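Local coordinates for protein UDP-L-Rhamnose Synthase (Acanthamoeba polyphaga mimivirus, PDB 7JID) that acts as a UDP-L-rhamnose synthase, an oxidoreductase that binds NADP and the UDP-linked sugar in neighbouring pockets, at residues C92-C97 with R148-F153; S17-I22 with R54-I59; T177-Y182 with N225-L230. All blocks are in the same frame, centred on the assembly; numbering follows the deposited sequence.

In the fold
All three interactions are largely buried, apolar and without a hydrogen bond across them. Interactions 1 and 2 belong to the Rossmann-type domain: strand 54-57 is an inner strand of its parallel sheet, and Leu-93 and Cys-97 of interaction 1 pack on Ser-57 and Val-55 of interaction 2. Interaction 1 joins two helices at the subunit interface through aromatic rings; interaction 2 joins a helix to the strand that leads to NADP. Interaction 3, about 36 Å from interaction 1 between centres, holds two helices with aliphatic branches beside the UDP-sugar. Every touching residue of interaction 2 is buried, whereas Phe-95 of interaction 1 and Leu-180 of interaction 3 are partly exposed.

Interaction 1. Residues C92-C97 with R148-F153; sequences CLAFIC and RLMHFF
Ala-94 of helix 79-99 and Phe-153, in the segment that continues helix 138-150, mark the closest approach of the two backbones, their CA atoms lying 7.1 Å apart. Both helices pack against the parallel sheet of the Rossmann-type fold, touching strands 103-109 and 157-162. Phe-153 has the largest share of the contact, with one ring touching both Ala-94 and Phe-95. Its CG stands opposite the carbonyl carbon (chi1 -62°), which sends the ring toward Ala-94. The Ala-94 methyl sits over the centre of that ring as a CH-pi contact, CB lying 3.6 Å from the centroid of Phe-153 and 7° off the ring normal; all six ring carbons are therefore at nearly equal distances from CB. The far end of the same ring turns its edge to Phe-95 in a T-shaped pair. CZ of Phe-153 meets the face of Phe-95, 3.7 Å from CE1 of Phe-95 and toward the rim of that ring; the centroids of Phe-95 and Phe-153 are 5.2 Å apart and their planes stand at 81°. The CB of Phe-95 leads away from 148-153, and it is the end of its ring that comes back to the contact. Phe-95 also stacks on Phe-152 of the second subunit, while Phe-152 here stacks on Phe-95 of that subunit, so the intrachain pair continues into the dimer interface. Arg-148 adds a salt bridge to Glu-40 of the second subunit. This pairing of helices is consistent with the helical bundle through which extended short-chain dehydrogenases commonly dimerise. Met-150, which also packs on Val-157 of strand 157-162, brings SD to 4.3 Å from CB of Ala-94.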
loop_
_atom_site.group_PDB
_atom_site.type_symbol
_atom_site.label_atom_id
_atom_site.label_comp_id
_atom_site.label_asym_id
_atom_site.label_seq_id
_atom_site.Cartn_x
_atom_site.Cartn_y
_atom_site.Cartn_z
ATOM N N CYS A 92 -8.482 -5.059 4.355
ATOM C CA CYS A 92 -9.401 -6.223 4.203
ATOM C C CYS A 92 -10.411 -6.209 5.359
ATOM O O CYS A 92 -11.670 -6.300 5.124
ATOM C CB CYS A 92 -8.633 -7.531 4.207
ATOM S SG CYS A 92 -7.745 -7.819 2.655
ATOM N N LEU A 93 -9.915 -6.007 6.579
ATOM C CA LEU A 93 -10.786 -5.890 7.770
ATOM C C LEU A 93 -11.739 -4.713 7.622
ATOM O O LEU A 93 -12.971 -4.892 7.902
ATOM C CB LEU A 93 -9.920 -5.775 9.016
ATOM C CG LEU A 93 -8.991 -6.938 9.343
ATOM C CD1 LEU A 93 -8.325 -6.649 10.661
ATOM C CD2 LEU A 93 -9.745 -8.259 9.454
ATOM N N ALA A 94 -11.275 -3.545 7.160
ATOM C CA ALA A 94 -12.154 -2.373 6.945
ATOM C C ALA A 94 -13.264 -2.733 5.947
ATOM O O ALA A 94 -14.473 -2.521 6.261
ATOM C CB ALA A 94 -11.409 -1.169 6.479
ATOM N N PHE A 95 -12.906 -3.282 4.797
ATOM C CA PHE A 95 -13.906 -3.533 3.735
ATOM C C PHE A 95 -14.942 -4.519 4.261
ATOM O O PHE A 95 -16.143 -4.326 4.022
ATOM C CB PHE A 95 -13.290 -4.122 2.473
ATOM C CG PHE A 95 -12.673 -3.087 1.564
ATOM C CD1 PHE A 95 -13.441 -2.138 0.950
ATOM C CD2 PHE A 95 -11.310 -3.060 1.343
ATOM C CE1 PHE A 95 -12.889 -1.146 0.156
ATOM C CE2 PHE A 95 -10.761 -2.105 0.514
ATOM C CZ PHE A 95 -11.528 -1.131 -0.065
ATOM N N ILE A 96 -14.487 -5.586 4.880
ATOM C CA ILE A 96 -15.397 -6.703 5.278
ATOM C C ILE A 96 -16.207 -6.287 6.500
ATOM O O ILE A 96 -17.450 -6.519 6.510
ATOM C CB ILE A 96 -14.603 -7.997 5.487
ATOM C CG1 ILE A 96 -13.976 -8.500 4.175
ATOM C CG2 ILE A 96 -15.500 -9.063 6.092
ATOM C CD1 ILE A 96 -12.937 -9.578 4.410
ATOM N N CYS A 97 -15.611 -5.635 7.500
ATOM C CA CYS A 97 -16.415 -5.148 8.661
ATOM C C CYS A 97 -17.491 -4.175 8.175
ATOM O O CYS A 97 -18.637 -4.325 8.639
ATOM C CB CYS A 97 -15.539 -4.560 9.756
ATOM S SG CYS A 97 -14.602 -5.857 10.550
ATOM N N ARG A 148 -4.230 7.209 5.875
ATOM C CA ARG A 148 -5.037 7.973 4.909
ATOM C C ARG A 148 -6.193 7.085 4.442
ATOM O O ARG A 148 -7.330 7.578 4.342
ATOM C CB ARG A 148 -4.143 8.398 3.755
ATOM C CG ARG A 148 -3.050 9.354 4.196
ATOM C CD ARG A 148 -2.197 9.809 3.051
ATOM N NE ARG A 148 -2.934 10.764 2.232
ATOM C CZ ARG A 148 -2.401 11.348 1.176
ATOM N NH1 ARG A 148 -1.164 11.068 0.815
ATOM N NH2 ARG A 148 -3.113 12.214 0.469
ATOM N N LEU A 149 -5.916 5.826 4.102
ATOM C CA LEU A 149 -6.960 4.941 3.537
ATOM C C LEU A 149 -8.066 4.746 4.563
ATOM O O LEU A 149 -9.270 4.666 4.184
ATOM C CB LEU A 149 -6.353 3.607 3.089
ATOM C CG LEU A 149 -5.514 3.718 1.822
ATOM C CD1 LEU A 149 -4.606 2.508 1.663
ATOM C CD2 LEU A 149 -6.424 3.873 0.618
ATOM N N MET A 150 -7.729 4.783 5.846
ATOM C CA MET A 150 -8.758 4.576 6.906
ATOM C C MET A 150 -9.746 5.745 6.945
ATOM O O MET A 150 -10.887 5.530 7.401
ATOM C CB MET A 150 -8.145 4.347 8.282
ATOM C CG MET A 150 -7.456 3.017 8.403
ATOM S SD MET A 150 -8.603 1.597 8.220
ATOM C CE MET A 150 -7.420 0.246 8.297
ATOM N N HIS A 151 -9.364 6.909 6.433
ATOM C CA HIS A 151 -10.244 8.101 6.419
ATOM C C HIS A 151 -11.394 7.851 5.436
ATOM O O HIS A 151 -12.420 8.532 5.564
ATOM C CB HIS A 151 -9.437 9.357 6.099
ATOM C CG HIS A 151 -8.653 9.876 7.265
ATOM N ND1 HIS A 151 -7.468 9.268 7.732
ATOM C CD2 HIS A 151 -8.831 10.983 8.035
ATOM C CE1 HIS A 151 -7.006 9.959 8.765
ATOM N NE2 HIS A 151 -7.779 11.066 8.900
ATOM N N PHE A 152 -11.246 6.939 4.472
ATOM C CA PHE A 152 -12.360 6.526 3.578
ATOM C C PHE A 152 -13.394 5.665 4.315
ATOM O O PHE A 152 -14.467 5.391 3.710
ATOM C CB PHE A 152 -11.833 5.772 2.357
ATOM C CG PHE A 152 -11.123 6.672 1.400
ATOM C CD1 PHE A 152 -11.830 7.531 0.589
ATOM C CD2 PHE A 152 -9.751 6.636 1.278
ATOM C CE1 PHE A 152 -11.168 8.366 -0.297
ATOM C CE2 PHE A 152 -9.089 7.459 0.378
ATOM C CZ PHE A 152 -9.801 8.357 -0.382
ATOM N N PHE A 153 -13.136 5.277 5.572
ATOM C CA PHE A 153 -14.026 4.459 6.411
ATOM C C PHE A 153 -14.393 5.220 7.701
ATOM O O PHE A 153 -14.584 4.610 8.717
ATOM C CB PHE A 153 -13.359 3.124 6.751
ATOM C CG PHE A 153 -13.049 2.258 5.565
ATOM C CD1 PHE A 153 -13.928 1.270 5.165
ATOM C CD2 PHE A 153 -11.866 2.421 4.865
ATOM C CE1 PHE A 153 -13.641 0.479 4.063
ATOM C CE2 PHE A 153 -11.569 1.615 3.773
ATOM C CZ PHE A 153 -12.453 0.635 3.388
#

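Interaction 2. Residues S17-I22 with R54-I59; sequences SMVSKI and RVMSFI. With NAP (NADP nicotinamide-adenine-dinucleotide phosphate), chain D.
Val-19, on helix 14-25, points toward Met-56 of strand 54-57 and Phe-58 just after it, and through them the helix rests on the central sheet of the Rossmann-type fold. Taken from its base outward, the valine side chain is in touch with the phenylalanine at every carbon: CB of Val-19 already lies 4.0 Å from CE2 of Phe-58, and both branches go further. CG1, opposite the backbone nitrogen (chi1 174°), bridges two partners, meeting CZ of Phe-58 at 3.8 Å and SD of Met-56 at 4.0 Å. CG2 lies on the same side of the ring, nearer its centre, 4.2 Å from the centroid of Phe-58 and 28° off the ring normal, an off-centre CH-pi contact. The two side chains run at about a right angle, and both branches approach the CE2-CZ end of the ring obliquely. In Met-56 the extended second torsion (chi2 -172°) carries SD toward the helix; the bend at chi3 only turns CE. Met-202 of helix 195-207 also packs on Val-19, and Ile-8 of the neighbouring strand 5-9 backs both Met-56 and Phe-58. Just beyond, the chain meets the cofactor: O of Phe-58 is 3.1 Å from C5D of NADP, and CG2 of Ile-59 lies 3.5 Å from C4A of the adenine. The glycine-rich GxxGxxG motif runs into the start of helix 14-25, where the N-H groups of Trp-14 and Ile-15 bond NADP, as in other Rossmann-type dinucleotide sites. Because carbon and sulfur alone meet across the contact, shape rather than hydrogen bonding sets the helix on the strand; the helix's hydrogen bonds to NADP come from its start, outside this apolar contact.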
loop_
_atom_site.group_PDB
_atom_site.type_symbol
_atom_site.label_atom_id
_atom_site.label_comp_id
_atom_site.label_asym_id
_atom_site.label_seq_id
_atom_site.Cartn_x
_atom_site.Cartn_y
_atom_site.Cartn_z
ATOM N N SER A 17 -3.086 -9.289 23.216
ATOM C CA SER A 17 -3.153 -10.112 24.452
ATOM C C SER A 17 -3.644 -9.239 25.609
ATOM O O SER A 17 -4.499 -9.676 26.381
ATOM C CB SER A 17 -1.821 -10.728 24.822
ATOM O OG SER A 17 -1.441 -11.741 23.917
ATOM N N MET A 18 -3.115 -8.025 25.735
ATOM C CA MET A 18 -3.440 -7.126 26.874
ATOM C C MET A 18 -4.897 -6.704 26.796
ATOM O O MET A 18 -5.587 -6.725 27.830
ATOM C CB MET A 18 -2.579 -5.866 26.859
ATOM C CG MET A 18 -1.416 -5.977 27.786
ATOM S SD MET A 18 -0.681 -4.354 27.935
ATOM C CE MET A 18 -0.027 -4.195 26.274
ATOM N N VAL A 19 -5.333 -6.314 25.608
ATOM C CA VAL A 19 -6.731 -5.879 25.402
ATOM C C VAL A 19 -7.648 -7.075 25.677
ATOM O O VAL A 19 -8.667 -6.886 26.332
ATOM C CB VAL A 19 -6.942 -5.317 23.994
ATOM C CG1 VAL A 19 -8.397 -5.006 23.703
ATOM C CG2 VAL A 19 -6.106 -4.072 23.775
ATOM N N SER A 20 -7.340 -8.225 25.081
ATOM C CA SER A 20 -8.110 -9.485 25.261
ATOM C C SER A 20 -8.364 -9.707 26.758
ATOM O O SER A 20 -9.561 -9.893 27.144
ATOM C CB SER A 20 -7.376 -10.647 24.636
ATOM O OG SER A 20 -8.140 -11.837 24.725
ATOM N N LYS A 21 -7.293 -9.670 27.556
ATOM C CA LYS A 21 -7.337 -9.909 29.030
ATOM C C LYS A 21 -8.307 -8.943 29.703
ATOM O O LYS A 21 -9.092 -9.399 30.565
ATOM C CB LYS A 21 -5.961 -9.757 29.670
ATOM C CG LYS A 21 -5.311 -11.074 30.046
ATOM C CD LYS A 21 -3.871 -11.193 29.603
ATOM C CE LYS A 21 -3.415 -12.633 29.473
ATOM N NZ LYS A 21 -2.390 -12.776 28.416
ATOM N N ILE A 22 -8.246 -7.657 29.348
ATOM C CA ILE A 22 -9.126 -6.616 29.936
ATOM C C ILE A 22 -10.573 -6.850 29.497
ATOM O O ILE A 22 -11.452 -6.665 30.324
ATOM C CB ILE A 22 -8.630 -5.203 29.586
ATOM C CG1 ILE A 22 -7.293 -4.949 30.285
ATOM C CG2 ILE A 22 -9.685 -4.156 29.933
ATOM C CD1 ILE A 22 -6.461 -3.855 29.674
ATOM N N ARG A 54 -18.281 -6.744 17.722
ATOM C CA ARG A 54 -17.135 -5.819 17.560
ATOM C C ARG A 54 -15.994 -6.617 16.959
ATOM O O ARG A 54 -15.763 -7.772 17.396
ATOM C CB ARG A 54 -16.696 -5.236 18.906
ATOM C CG ARG A 54 -17.706 -4.371 19.649
ATOM C CD ARG A 54 -18.188 -3.155 18.869
ATOM N NE ARG A 54 -19.060 -2.375 19.747
ATOM C CZ ARG A 54 -20.384 -2.579 19.861
ATOM N NH1 ARG A 54 -20.963 -3.524 19.137
ATOM N NH2 ARG A 54 -21.094 -1.876 20.733
ATOM N N VAL A 55 -15.222 -5.980 16.087
ATOM C CA VAL A 55 -13.926 -6.525 15.612
ATOM C C VAL A 55 -12.824 -5.535 16.011
ATOM O O VAL A 55 -13.041 -4.326 15.915
ATOM C CB VAL A 55 -13.975 -6.777 14.097
ATOM C CG1 VAL A 55 -12.645 -7.275 13.564
ATOM C CG2 VAL A 55 -15.089 -7.773 13.758
ATOM N N MET A 56 -11.700 -6.067 16.424
ATOM C CA MET A 56 -10.515 -5.203 16.692
ATOM C C MET A 56 -9.299 -5.773 15.985
ATOM O O MET A 56 -9.142 -6.987 15.906
ATOM C CB MET A 56 -10.223 -5.046 18.184
ATOM C CG MET A 56 -11.462 -4.742 19.040
ATOM S SD MET A 56 -11.075 -4.329 20.771
ATOM C CE MET A 56 -10.739 -2.583 20.546
ATOM N N SER A 57 -8.449 -4.863 15.530
ATOM C CA SER A 57 -7.199 -5.157 14.808
ATOM C C SER A 57 -6.004 -4.668 15.643
ATOM O O SER A 57 -5.811 -3.437 15.769
ATOM C CB SER A 57 -7.172 -4.541 13.442
ATOM O OG SER A 57 -5.932 -4.849 12.800
ATOM N N PHE A 58 -5.204 -5.609 16.110
ATOM C CA PHE A 58 -3.901 -5.361 16.779
ATOM C C PHE A 58 -2.787 -6.014 15.993
ATOM O O PHE A 58 -1.940 -6.663 16.609
ATOM C CB PHE A 58 -3.961 -5.800 18.236
ATOM C CG PHE A 58 -5.099 -5.159 18.975
ATOM C CD1 PHE A 58 -5.142 -3.789 19.143
ATOM C CD2 PHE A 58 -6.189 -5.911 19.398
ATOM C CE1 PHE A 58 -6.210 -3.162 19.766
ATOM C CE2 PHE A 58 -7.241 -5.285 20.053
ATOM C CZ PHE A 58 -7.273 -3.922 20.199
ATOM N N ILE A 59 -2.838 -5.871 14.674
ATOM C CA ILE A 59 -1.903 -6.600 13.786
ATOM C C ILE A 59 -0.898 -5.599 13.222
ATOM O O ILE A 59 -1.204 -4.403 13.037
ATOM C CB ILE A 59 -2.582 -7.385 12.656
ATOM C CG1 ILE A 59 -3.185 -6.443 11.611
ATOM C CG2 ILE A 59 -3.592 -8.374 13.236
ATOM C CD1 ILE A 59 -3.837 -7.119 10.431
HETATM P PA NAP D . 3.144 -7.745 18.113
HETATM O O1A NAP D . 3.388 -8.270 19.509
HETATM O O2A NAP D . 4.116 -8.095 17.030
HETATM O O5B NAP D . 1.683 -8.261 17.786
HETATM C C5B NAP D . 1.202 -8.264 16.441
HETATM C C4B NAP D . 0.253 -9.411 16.128
HETATM O O4B NAP D . -0.322 -9.268 14.836
HETATM C C3B NAP D . 1.030 -10.719 16.169
HETATM O O3B NAP D . 0.221 -11.562 17.023
HETATM C C2B NAP D . 1.005 -11.164 14.713
HETATM O O2B NAP D . 0.808 -12.545 14.666
HETATM C C1B NAP D . -0.244 -10.496 14.140
HETATM N N9A NAP D . -0.328 -10.296 12.706
HETATM C C8A NAP D . 0.513 -9.619 11.939
HETATM N N7A NAP D . 0.092 -9.607 10.672
HETATM C C5A NAP D . -1.047 -10.311 10.631
HETATM C C6A NAP D . -1.934 -10.684 9.598
HETATM N N6A NAP D . -1.683 -10.295 8.370
HETATM N N1A NAP D . -3.015 -11.459 9.960
HETATM C C2A NAP D . -3.211 -11.801 11.241
HETATM N N3A NAP D . -2.417 -11.507 12.283
HETATM C C4A NAP D . -1.333 -10.742 11.982
HETATM O O3 NAP D . 2.988 -6.146 17.995
HETATM P PN NAP D . 2.167 -5.162 18.993
HETATM O O1N NAP D . 3.279 -4.216 19.415
HETATM O O2N NAP D . 1.197 -5.805 19.893
HETATM O O5D NAP D . 1.388 -4.299 17.918
HETATM C C5D NAP D . 0.069 -4.429 17.407
HETATM C C4D NAP D . -0.000 -3.628 16.073
HETATM O O4D NAP D . -0.975 -2.644 16.220
HETATM C C3D NAP D . 1.314 -2.906 15.864
HETATM O O3D NAP D . 1.432 -2.314 14.516
HETATM C C2D NAP D . 1.094 -1.974 17.079
HETATM O O2D NAP D . 1.895 -0.791 17.208
HETATM C C1D NAP D . -0.354 -1.581 16.952
HETATM P P2B NAP D . 1.854 -13.499 13.949
HETATM O O1X NAP D . 3.012 -13.692 14.829
HETATM O O2X NAP D . 0.960 -14.754 13.941
HETATM O O3X NAP D . 2.261 -13.028 12.548
#

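Interaction 3. Residues T177-Y182 with N225-L230; sequences TKILSY and NEILSL. With AWU ([[(2~{R},3~{S},4~{R},5~{R})-5-[2,4-bis(oxidanylidene)pyrimidin-1-yl]-3,4-bis(oxidanyl)oxolan-2-yl]methoxy-oxidanyl-phosphoryl] [(2~{R},3~{R},4~{R},5~{R},6~{S})-6-methyl-3,4,5-tris(oxidanyl)oxan-2-yl] hydrogen phosphate), chain C; EDO (1,2-ethanediol), chain I.
Ile-179 places CG1 between its backbone nitrogen and carbonyl carbon (chi1 67°) and then extends its chain (chi2 165°), which carries CD1 across to Leu-228 and Ile-227. CD1 of Ile-179 is 4.0 Å from CG of Leu-228 and 4.1 Å from CG2 of Ile-227, fitting between these two successive residues of helix 224-234. Next to it, Leu-180 and Leu-228 lie alongside, pointing opposite ways, with CD2 of each 3.8 Å apart. The helices, with segment axes 11.0 Å apart at closest approach, cross at 85°. Between the two segments the contact is a small aliphatic patch, which Ile-227 extends to Phe-175 and Ile-176; Ile-185 of strand 184-185 packs against both Ile-179 and Leu-228. Ile-179 also touches the UDP-rhamnose, its CG2 lying 4.0 Å from O4C of the ribose, while Lys-178 and Tyr-182 bind the ligand through polar groups. Lys-178 NZ donates to both the bridging oxygen O3A (2.8 Å) and O2A of the diphosphate. Tyr-182 lays one ring face over the uracil, whose C5 is offset toward the rim, and its hydroxyl bonds O2A at the ring edge, although that distance is doubtfully short. Over the centre of the opposite face of the Tyr-182 ring lies O of Lys-178, which also accepts from OG of Ser-181 at 2.6 Å, in the carbonyl plane on a lone pair. Aliphatic branches thus pack 177-182 on helix 224-234, while lysine and tyrosine grip the nucleotide, where the positive charge would help offset that of the diphosphate.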
loop_
_atom_site.group_PDB
_atom_site.type_symbol
_atom_site.label_atom_id
_atom_site.label_comp_id
_atom_site.label_asym_id
_atom_site.label_seq_id
_atom_site.Cartn_x
_atom_site.Cartn_y
_atom_site.Cartn_z
ATOM N N THR A 177 11.207 -0.218 28.506
ATOM C CA THR A 177 12.122 -1.404 28.488
ATOM C C THR A 177 13.193 -1.181 27.420
ATOM O O THR A 177 14.418 -1.442 27.665
ATOM C CB THR A 177 11.372 -2.714 28.239
ATOM O OG1 THR A 177 10.263 -2.705 29.136
ATOM C CG2 THR A 177 12.258 -3.922 28.472
ATOM N N LYS A 178 12.763 -0.780 26.238
ATOM C CA LYS A 178 13.700 -0.592 25.113
ATOM C C LYS A 178 14.730 0.468 25.490
ATOM O O LYS A 178 15.940 0.165 25.348
ATOM C CB LYS A 178 12.927 -0.289 23.818
ATOM C CG LYS A 178 12.230 -1.540 23.303
ATOM C CD LYS A 178 11.801 -1.519 21.880
ATOM C CE LYS A 178 10.720 -0.507 21.669
ATOM N NZ LYS A 178 10.386 -0.399 20.230
ATOM N N ILE A 179 14.326 1.652 25.964
ATOM C CA ILE A 179 15.337 2.739 26.111
ATOM C C ILE A 179 16.277 2.403 27.275
ATOM O O ILE A 179 17.454 2.784 27.171
ATOM C CB ILE A 179 14.723 4.147 26.175
ATOM C CG1 ILE A 179 13.897 4.387 27.442
ATOM C CG2 ILE A 179 13.968 4.408 24.887
ATOM C CD1 ILE A 179 13.581 5.844 27.696
ATOM N N LEU A 180 15.839 1.610 28.261
ATOM C CA LEU A 180 16.717 1.148 29.360
ATOM C C LEU A 180 17.803 0.253 28.765
ATOM O O LEU A 180 18.914 0.223 29.340
ATOM C CB LEU A 180 15.920 0.414 30.433
ATOM C CG LEU A 180 15.182 1.303 31.431
ATOM C CD1 LEU A 180 14.214 0.483 32.271
ATOM C CD2 LEU A 180 16.144 2.082 32.321
ATOM N N SER A 181 17.539 -0.384 27.630
ATOM C CA SER A 181 18.442 -1.412 27.037
ATOM C C SER A 181 19.465 -0.750 26.117
ATOM O O SER A 181 20.447 -1.430 25.744
ATOM C CB SER A 181 17.661 -2.495 26.321
ATOM O OG SER A 181 17.273 -2.074 25.019
ATOM N N TYR A 182 19.265 0.506 25.732
ATOM C CA TYR A 182 20.031 1.133 24.628
ATOM C C TYR A 182 21.282 1.812 25.206
ATOM O O TYR A 182 21.159 2.579 26.163
ATOM C CB TYR A 182 19.159 2.109 23.825
ATOM C CG TYR A 182 18.105 1.467 22.950
ATOM C CD1 TYR A 182 18.261 0.199 22.415
ATOM C CD2 TYR A 182 16.937 2.151 22.633
ATOM C CE1 TYR A 182 17.278 -0.389 21.626
ATOM C CE2 TYR A 182 15.939 1.563 21.872
ATOM C CZ TYR A 182 16.109 0.301 21.331
ATOM O OH TYR A 182 15.152 -0.309 20.537
ATOM N N ASN A 225 15.134 11.587 28.006
ATOM C CA ASN A 225 15.882 12.049 29.187
ATOM C C ASN A 225 14.944 12.255 30.357
ATOM O O ASN A 225 15.338 11.924 31.483
ATOM C CB ASN A 225 16.674 13.303 28.866
ATOM C CG ASN A 225 17.941 13.047 28.089
ATOM O OD1 ASN A 225 18.324 11.910 27.827
ATOM N ND2 ASN A 225 18.547 14.144 27.669
ATOM N N GLU A 226 13.751 12.803 30.144
ATOM C CA GLU A 226 12.842 13.026 31.298
ATOM C C GLU A 226 12.450 11.671 31.911
ATOM O O GLU A 226 12.396 11.548 33.148
ATOM C CB GLU A 226 11.572 13.780 30.925
ATOM C CG GLU A 226 11.764 15.252 30.682
ATOM C CD GLU A 226 10.526 15.878 30.093
ATOM O OE1 GLU A 226 10.197 15.486 28.993
ATOM O OE2 GLU A 226 9.912 16.744 30.733
ATOM N N ILE A 227 12.198 10.656 31.076
ATOM C CA ILE A 227 11.802 9.303 31.536
ATOM C C ILE A 227 12.964 8.660 32.298
ATOM O O ILE A 227 12.734 8.207 33.435
ATOM C CB ILE A 227 11.363 8.396 30.374
ATOM C CG1 ILE A 227 10.082 8.927 29.746
ATOM C CG2 ILE A 227 11.189 6.958 30.890
ATOM C CD1 ILE A 227 9.815 8.292 28.423
ATOM N N LEU A 228 14.172 8.709 31.761
ATOM C CA LEU A 228 15.314 8.040 32.430
ATOM C C LEU A 228 15.586 8.798 33.730
ATOM O O LEU A 228 15.962 8.155 34.673
ATOM C CB LEU A 228 16.527 7.992 31.505
ATOM C CG LEU A 228 16.316 7.044 30.333
ATOM C CD1 LEU A 228 17.345 7.288 29.250
ATOM C CD2 LEU A 228 16.306 5.590 30.796
ATOM N N SER A 229 15.484 10.123 33.710
ATOM C CA SER A 229 15.643 10.957 34.944
ATOM C C SER A 229 14.619 10.540 36.030
ATOM O O SER A 229 14.994 10.464 37.220
ATOM C CB SER A 229 15.598 12.418 34.625
ATOM O OG SER A 229 16.714 12.814 33.851
ATOM N N LEU A 230 13.356 10.259 35.692
ATOM C CA LEU A 230 12.397 9.767 36.718
ATOM C C LEU A 230 12.813 8.411 37.262
ATOM O O LEU A 230 12.691 8.194 38.472
ATOM C CB LEU A 230 11.008 9.680 36.123
ATOM C CG LEU A 230 10.311 11.014 35.923
ATOM C CD1 LEU A 230 9.060 10.819 35.088
ATOM C CD2 LEU A 230 9.978 11.653 37.277
HETATM P PA AWU C . 12.893 1.644 18.455
HETATM O O1A AWU C . 13.750 1.523 17.252
HETATM O O2A AWU C . 13.162 0.718 19.629
HETATM O O3A AWU C . 11.300 1.351 18.279
HETATM P PB AWU C . 10.419 1.469 16.890
HETATM O O1B AWU C . 10.581 2.805 16.125
HETATM O O2B AWU C . 10.579 0.144 16.114
HETATM O O3B AWU C . 8.979 1.542 17.583
HETATM C "C5'" AWU C . 5.703 1.013 16.124
HETATM O "O5'" AWU C . 6.888 0.847 16.878
HETATM C "C4'" AWU C . 4.878 2.145 16.712
HETATM O "O4'" AWU C . 3.744 2.469 15.878
HETATM C "C3'" AWU C . 5.742 3.358 16.824
HETATM O "O3'" AWU C . 5.067 4.291 17.627
HETATM C "C2'" AWU C . 7.061 3.093 17.542
HETATM C "C1'" AWU C . 7.741 1.904 17.023
HETATM N N1 AWU C . 16.519 4.872 20.297
HETATM C C2 AWU C . 17.611 5.360 20.993
HETATM O O2 AWU C . 17.474 6.325 21.772
HETATM N N3 AWU C . 18.795 4.674 20.909
HETATM C C4 AWU C . 18.964 3.632 20.052
HETATM O O4 AWU C . 20.101 3.031 20.054
HETATM C C5 AWU C . 17.857 3.130 19.367
HETATM C C6 AWU C . 16.651 3.822 19.409
HETATM C C1C AWU C . 15.204 5.570 20.374
HETATM C C2C AWU C . 14.511 5.882 19.047
HETATM C C3C AWU C . 13.019 5.889 19.465
HETATM C C4C AWU C . 13.015 4.867 20.556
HETATM C C5C AWU C . 12.375 3.541 20.203
HETATM C "C6'" AWU C . 4.996 -0.338 16.217
HETATM O "O2'" AWU C . 6.761 2.760 18.882
HETATM O O2C AWU C . 14.932 7.149 18.607
HETATM O O3C AWU C . 12.670 7.122 20.068
HETATM O O4C AWU C . 14.360 4.568 20.903
HETATM O O5C AWU C . 12.968 3.124 18.952
HETATM C C1 EDO I . 20.068 3.659 29.074
HETATM O O1 EDO I . 21.331 3.622 28.428
HETATM C C2 EDO I . 20.220 3.527 30.555
HETATM O O2 EDO I . 20.169 2.173 30.992
#